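Local coordinates for tail spike protein gp49 (Pseudomonas phage LKA1, PDB 4RU4) that probably cleaves the O-specific polysaccharide of Pseudomonas as a trimeric phage tailspike lyase, helping the virus through the host cell envelope, at residues 140-154 with 166-178. Numbering follows the deposited sequence.
Sequences PNLVAGDVFIIYNPT and RAGEFCEVRAVSG. With EDO (1,2-ethanediol), chain H.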
loop_
_atom_site.group_PDB
_atom_site.type_symbol
_atom_site.label_atom_id
_atom_site.label_comp_id
_atom_site.label_asym_id
_atom_site.label_seq_id
_atom_site.Cartn_x
_atom_site.Cartn_y
_atom_site.Cartn_z
ATOM N N PRO B 140 41.305 -7.262 2.181
ATOM C CA PRO B 140 40.141 -8.063 2.582
ATOM C C PRO B 140 39.767 -9.123 1.562
ATOM O O PRO B 140 39.832 -8.861 0.359
ATOM C CB PRO B 140 39.018 -7.024 2.659
ATOM C CG PRO B 140 39.398 -5.998 1.640
ATOM C CD PRO B 140 40.911 -5.938 1.668
ATOM N N ASN B 141 39.353 -10.299 2.034
ATOM C CA ASN B 141 38.930 -11.355 1.122
ATOM C C ASN B 141 37.467 -11.152 0.705
ATOM O O ASN B 141 36.576 -11.907 1.122
ATOM C CB ASN B 141 39.135 -12.745 1.738
ATOM C CG ASN B 141 38.818 -13.859 0.760
ATOM O OD1 ASN B 141 39.032 -13.713 -0.434
ATOM N ND2 ASN B 141 38.253 -14.961 1.258
ATOM N N LEU B 142 37.243 -10.121 -0.116
ATOM C CA LEU B 142 35.902 -9.715 -0.547
ATOM C C LEU B 142 35.877 -9.423 -2.049
ATOM O O LEU B 142 36.850 -8.898 -2.585
ATOM C CB LEU B 142 35.472 -8.456 0.215
ATOM C CG LEU B 142 35.263 -8.607 1.721
ATOM C CD1 LEU B 142 35.047 -7.246 2.355
ATOM C CD2 LEU B 142 34.048 -9.513 1.981
ATOM N N VAL B 143 34.779 -9.782 -2.714
ATOM C CA VAL B 143 34.501 -9.342 -4.086
ATOM C C VAL B 143 33.080 -8.785 -4.172
ATOM O O VAL B 143 32.283 -8.937 -3.225
ATOM C CB VAL B 143 34.647 -10.487 -5.136
ATOM C CG1 VAL B 143 36.082 -10.976 -5.216
ATOM C CG2 VAL B 143 33.686 -11.651 -4.840
ATOM N N ALA B 144 32.764 -8.141 -5.298
ATOM C CA ALA B 144 31.446 -7.548 -5.499
ATOM C C ALA B 144 30.349 -8.578 -5.229
ATOM O O ALA B 144 30.460 -9.737 -5.649
ATOM C CB ALA B 144 31.331 -6.997 -6.915
ATOM N N GLY B 145 29.310 -8.169 -4.507
ATOM C CA GLY B 145 28.200 -9.059 -4.208
ATOM C C GLY B 145 28.371 -9.734 -2.846
ATOM O O GLY B 145 27.418 -10.296 -2.305
ATOM N N ASP B 146 29.579 -9.699 -2.285
ATOM C CA ASP B 146 29.800 -10.338 -0.987
ATOM C C ASP B 146 29.080 -9.550 0.109
ATOM O O ASP B 146 28.778 -8.374 -0.062
ATOM C CB ASP B 146 31.297 -10.452 -0.638
ATOM C CG ASP B 146 32.006 -11.614 -1.349
ATOM O OD1 ASP B 146 31.354 -12.449 -2.010
ATOM O OD2 ASP B 146 33.241 -11.702 -1.215
ATOM N N VAL B 147 28.819 -10.205 1.237
ATOM C CA VAL B 147 28.118 -9.572 2.369
ATOM C C VAL B 147 28.949 -9.657 3.627
ATOM O O VAL B 147 29.528 -10.706 3.936
ATOM C CB VAL B 147 26.729 -10.222 2.597
ATOM C CG1 VAL B 147 26.043 -9.687 3.868
ATOM C CG2 VAL B 147 25.862 -9.993 1.356
ATOM N N PHE B 148 29.053 -8.541 4.335
ATOM C CA PHE B 148 29.739 -8.552 5.617
ATOM C C PHE B 148 28.952 -7.798 6.666
ATOM O O PHE B 148 28.075 -6.991 6.336
ATOM C CB PHE B 148 31.189 -8.047 5.500
ATOM C CG PHE B 148 31.330 -6.585 5.076
ATOM C CD1 PHE B 148 31.355 -5.577 6.024
ATOM C CD2 PHE B 148 31.526 -6.248 3.736
ATOM C CE1 PHE B 148 31.529 -4.263 5.661
ATOM C CE2 PHE B 148 31.685 -4.927 3.353
ATOM C CZ PHE B 148 31.696 -3.928 4.322
ATOM N N ILE B 149 29.270 -8.091 7.923
ATOM C CA ILE B 149 28.654 -7.448 9.067
ATOM C C ILE B 149 29.700 -6.632 9.816
ATOM O O ILE B 149 30.772 -7.141 10.179
ATOM C CB ILE B 149 28.120 -8.497 10.064
ATOM C CG1 ILE B 149 26.974 -9.291 9.449
ATOM C CG2 ILE B 149 27.641 -7.798 11.366
ATOM C CD1 ILE B 149 26.615 -10.563 10.244
ATOM N N ILE B 150 29.403 -5.354 10.019
ATOM C CA ILE B 150 30.150 -4.553 10.977
ATOM C C ILE B 150 29.482 -4.777 12.325
ATOM O O ILE B 150 28.259 -4.637 12.430
ATOM C CB ILE B 150 30.043 -3.072 10.602
ATOM C CG1 ILE B 150 30.603 -2.856 9.180
ATOM C CG2 ILE B 150 30.710 -2.177 11.675
ATOM C CD1 ILE B 150 30.406 -1.434 8.631
ATOM N N TYR B 151 30.261 -5.131 13.353
ATOM C CA TYR B 151 29.689 -5.460 14.664
ATOM C C TYR B 151 30.412 -4.757 15.793
ATOM O O TYR B 151 31.639 -4.799 15.871
ATOM C CB TYR B 151 29.768 -6.968 14.893
ATOM C CG TYR B 151 29.411 -7.435 16.289
ATOM C CD1 TYR B 151 28.127 -7.240 16.799
ATOM C CD2 TYR B 151 30.343 -8.121 17.072
ATOM C CE1 TYR B 151 27.789 -7.666 18.072
ATOM C CE2 TYR B 151 30.010 -8.575 18.352
ATOM C CZ TYR B 151 28.736 -8.348 18.839
ATOM O OH TYR B 151 28.391 -8.779 20.088
ATOM N N ASN B 152 29.644 -4.132 16.673
ATOM C CA ASN B 152 30.193 -3.521 17.880
ATOM C C ASN B 152 29.870 -4.396 19.097
ATOM O O ASN B 152 28.717 -4.473 19.510
ATOM C CB ASN B 152 29.609 -2.123 18.054
ATOM C CG ASN B 152 30.261 -1.362 19.205
ATOM O OD1 ASN B 152 30.808 -1.969 20.120
ATOM N ND2 ASN B 152 30.204 -0.030 19.155
ATOM N N PRO B 153 30.886 -5.057 19.682
ATOM C CA PRO B 153 30.604 -5.950 20.810
ATOM C C PRO B 153 30.219 -5.198 22.078
ATOM O O PRO B 153 29.849 -5.859 23.047
ATOM C CB PRO B 153 31.948 -6.672 21.060
ATOM C CG PRO B 153 32.858 -6.269 19.938
ATOM C CD PRO B 153 32.320 -4.988 19.360
ATOM N N THR B 154 30.318 -3.869 22.103
ATOM C CA THR B 154 29.982 -3.142 23.333
ATOM C C THR B 154 28.491 -3.239 23.643
ATOM O O THR B 154 27.659 -2.967 22.774
ATOM C CB THR B 154 30.380 -1.675 23.231
ATOM O OG1 THR B 154 31.799 -1.595 23.115
ATOM C CG2 THR B 154 29.921 -0.882 24.459
ATOM N N ARG B 166 23.062 -4.274 20.424
ATOM C CA ARG B 166 24.376 -3.827 20.019
ATOM C C ARG B 166 24.339 -3.210 18.613
ATOM O O ARG B 166 23.454 -3.522 17.813
ATOM C CB ARG B 166 25.354 -5.004 20.077
ATOM C CG ARG B 166 25.498 -5.579 21.506
ATOM C CD ARG B 166 26.786 -6.403 21.676
ATOM N NE ARG B 166 26.848 -6.933 23.037
ATOM C CZ ARG B 166 26.679 -8.219 23.343
ATOM N NH1 ARG B 166 26.498 -9.113 22.375
ATOM N NH2 ARG B 166 26.725 -8.618 24.611
ATOM N N ALA B 167 25.316 -2.360 18.329
ATOM C CA ALA B 167 25.395 -1.615 17.076
ATOM C C ALA B 167 26.062 -2.430 15.985
ATOM O O ALA B 167 26.824 -3.354 16.258
ATOM C CB ALA B 167 26.173 -0.294 17.281
ATOM N N GLY B 168 25.779 -2.066 14.742
ATOM C CA GLY B 168 26.460 -2.633 13.584
ATOM C C GLY B 168 25.443 -2.731 12.458
ATOM O O GLY B 168 24.324 -2.241 12.599
ATOM N N GLU B 169 25.807 -3.350 11.339
ATOM C CA GLU B 169 24.838 -3.560 10.253
ATOM C C GLU B 169 25.435 -4.454 9.175
ATOM O O GLU B 169 26.636 -4.737 9.202
ATOM C CB GLU B 169 24.421 -2.208 9.612
ATOM C CG GLU B 169 25.553 -1.346 9.106
ATOM C CD GLU B 169 25.090 0.095 8.832
ATOM O OE1 GLU B 169 24.484 0.346 7.756
ATOM O OE2 GLU B 169 25.296 0.962 9.719
ATOM N N PHE B 170 24.596 -4.880 8.229
ATOM C CA PHE B 170 25.037 -5.657 7.068
ATOM C C PHE B 170 25.359 -4.781 5.858
ATOM O O PHE B 170 24.555 -3.909 5.484
ATOM C CB PHE B 170 23.939 -6.612 6.613
ATOM C CG PHE B 170 23.730 -7.795 7.524
ATOM C CD1 PHE B 170 23.204 -7.619 8.807
ATOM C CD2 PHE B 170 24.026 -9.081 7.086
ATOM C CE1 PHE B 170 22.959 -8.704 9.634
ATOM C CE2 PHE B 170 23.789 -10.198 7.918
ATOM C CZ PHE B 170 23.254 -10.004 9.195
ATOM N N CYS B 171 26.499 -5.051 5.225
ATOM C CA CYS B 171 26.930 -4.287 4.053
ATOM C C CYS B 171 27.120 -5.224 2.865
ATOM O O CYS B 171 27.533 -6.368 3.032
ATOM C CB CYS B 171 28.254 -3.573 4.305
ATOM S SG CYS B 171 28.261 -2.427 5.670
ATOM N N GLU B 172 26.793 -4.737 1.675
ATOM C CA GLU B 172 26.882 -5.556 0.465
ATOM C C GLU B 172 27.938 -4.912 -0.446
ATOM O O GLU B 172 27.823 -3.737 -0.801
ATOM C CB GLU B 172 25.513 -5.644 -0.214
ATOM C CG GLU B 172 25.459 -6.619 -1.392
ATOM C CD GLU B 172 24.069 -6.726 -2.033
ATOM O OE1 GLU B 172 23.017 -6.513 -1.346
ATOM O OE2 GLU B 172 24.042 -7.030 -3.248
ATOM N N VAL B 173 28.971 -5.670 -0.789
ATOM C CA VAL B 173 30.130 -5.110 -1.504
ATOM C C VAL B 173 29.790 -4.652 -2.933
ATOM O O VAL B 173 29.184 -5.397 -3.719
ATOM C CB VAL B 173 31.347 -6.115 -1.487
ATOM C CG1 VAL B 173 32.554 -5.563 -2.278
ATOM C CG2 VAL B 173 31.775 -6.418 -0.035
ATOM N N ARG B 174 30.174 -3.417 -3.256
ATOM C CA ARG B 174 30.060 -2.914 -4.606
ATOM C C ARG B 174 31.326 -3.175 -5.411
ATOM O O ARG B 174 31.260 -3.687 -6.528
ATOM C CB ARG B 174 29.797 -1.404 -4.606
ATOM C CG ARG B 174 29.446 -0.890 -5.983
ATOM C CD ARG B 174 29.011 0.567 -5.931
ATOM N NE ARG B 174 30.137 1.481 -5.968
ATOM C CZ ARG B 174 30.359 2.453 -5.086
ATOM N NH1 ARG B 174 29.534 2.652 -4.046
ATOM N NH2 ARG B 174 31.425 3.231 -5.247
ATOM N N ALA B 175 32.473 -2.773 -4.866
ATOM C CA ALA B 175 33.745 -3.002 -5.542
ATOM C C ALA B 175 34.864 -2.959 -4.515
ATOM O O ALA B 175 34.680 -2.480 -3.404
ATOM C CB ALA B 175 33.986 -1.963 -6.641
ATOM N N VAL B 176 36.014 -3.503 -4.894
ATOM C CA VAL B 176 37.175 -3.553 -4.012
ATOM C C VAL B 176 38.347 -3.001 -4.817
ATOM O O VAL B 176 38.574 -3.411 -5.960
ATOM C CB VAL B 176 37.507 -5.013 -3.624
ATOM C CG1 VAL B 176 38.678 -5.068 -2.633
ATOM C CG2 VAL B 176 36.268 -5.717 -3.065
ATOM N N SER B 177 39.075 -2.064 -4.240
ATOM C CA SER B 177 40.286 -1.586 -4.877
ATOM C C SER B 177 41.322 -1.450 -3.788
ATOM O O SER B 177 41.183 -0.599 -2.919
ATOM C CB SER B 177 40.046 -0.225 -5.524
ATOM O OG SER B 177 41.215 0.187 -6.214
ATOM N N GLY B 178 42.345 -2.293 -3.814
ATOM C CA GLY B 178 43.320 -2.315 -2.736
ATOM C C GLY B 178 42.626 -2.631 -1.421
ATOM O O GLY B 178 41.882 -3.605 -1.331
HETATM C C1 EDO H . 21.645 -7.654 -5.503
HETATM O O1 EDO H . 21.462 -6.869 -4.318
HETATM C C2 EDO H . 20.533 -8.681 -5.623
HETATM O O2 EDO H . 20.733 -9.663 -4.586
HETATM O O HOH W 1 24.768 -10.038 -3.252
#
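Cys171 CB lies over one face of the Phe148 ring, 3.7 Å from its centroid and 21° off the normal, while Val173 CG2 meets the ring edge in plane, 3.7 Å from Phe148 CE2. Phe148 CG sits between backbone N and carbonyl carbon (chi1 64°), a torsion that lets the far end of the ring come over Cys171 CB. Cys171 SG adds an oblique sulfur-aromatic contact and touches Ile150 CD1. On the other sheet face, Ile149 CG1 stands over the centre of the Phe170 ring, 3.7 Å from its centroid, and Val147 CG1 reaches that ring's edge in plane. Tyr151 and Arg166 cross with ring and guanidinium planes 81° apart; Arg166 NH1 donates a weak bond to Tyr151 OH, and Asp155 is its stronger partner, a salt bridge. Paired backbone bonds between Phe148 and Cys171 (Cys171 N to Phe148 O, 2.7 Å) fix the antiparallel register. Val173 N to Asp146 O (2.8 Å) keeps step, but Gly145 N to Val173 O (2.9 Å) breaks it, closing onto the type II turn Val143-Asp146. Each apolar cluster of this Ig-like domain thus shares its face with a buried glutamate; Glu172, salt-bridged through OE2 to Arg184 and OE1 to Lys287 of a neighbouring subunit, joins the two chains.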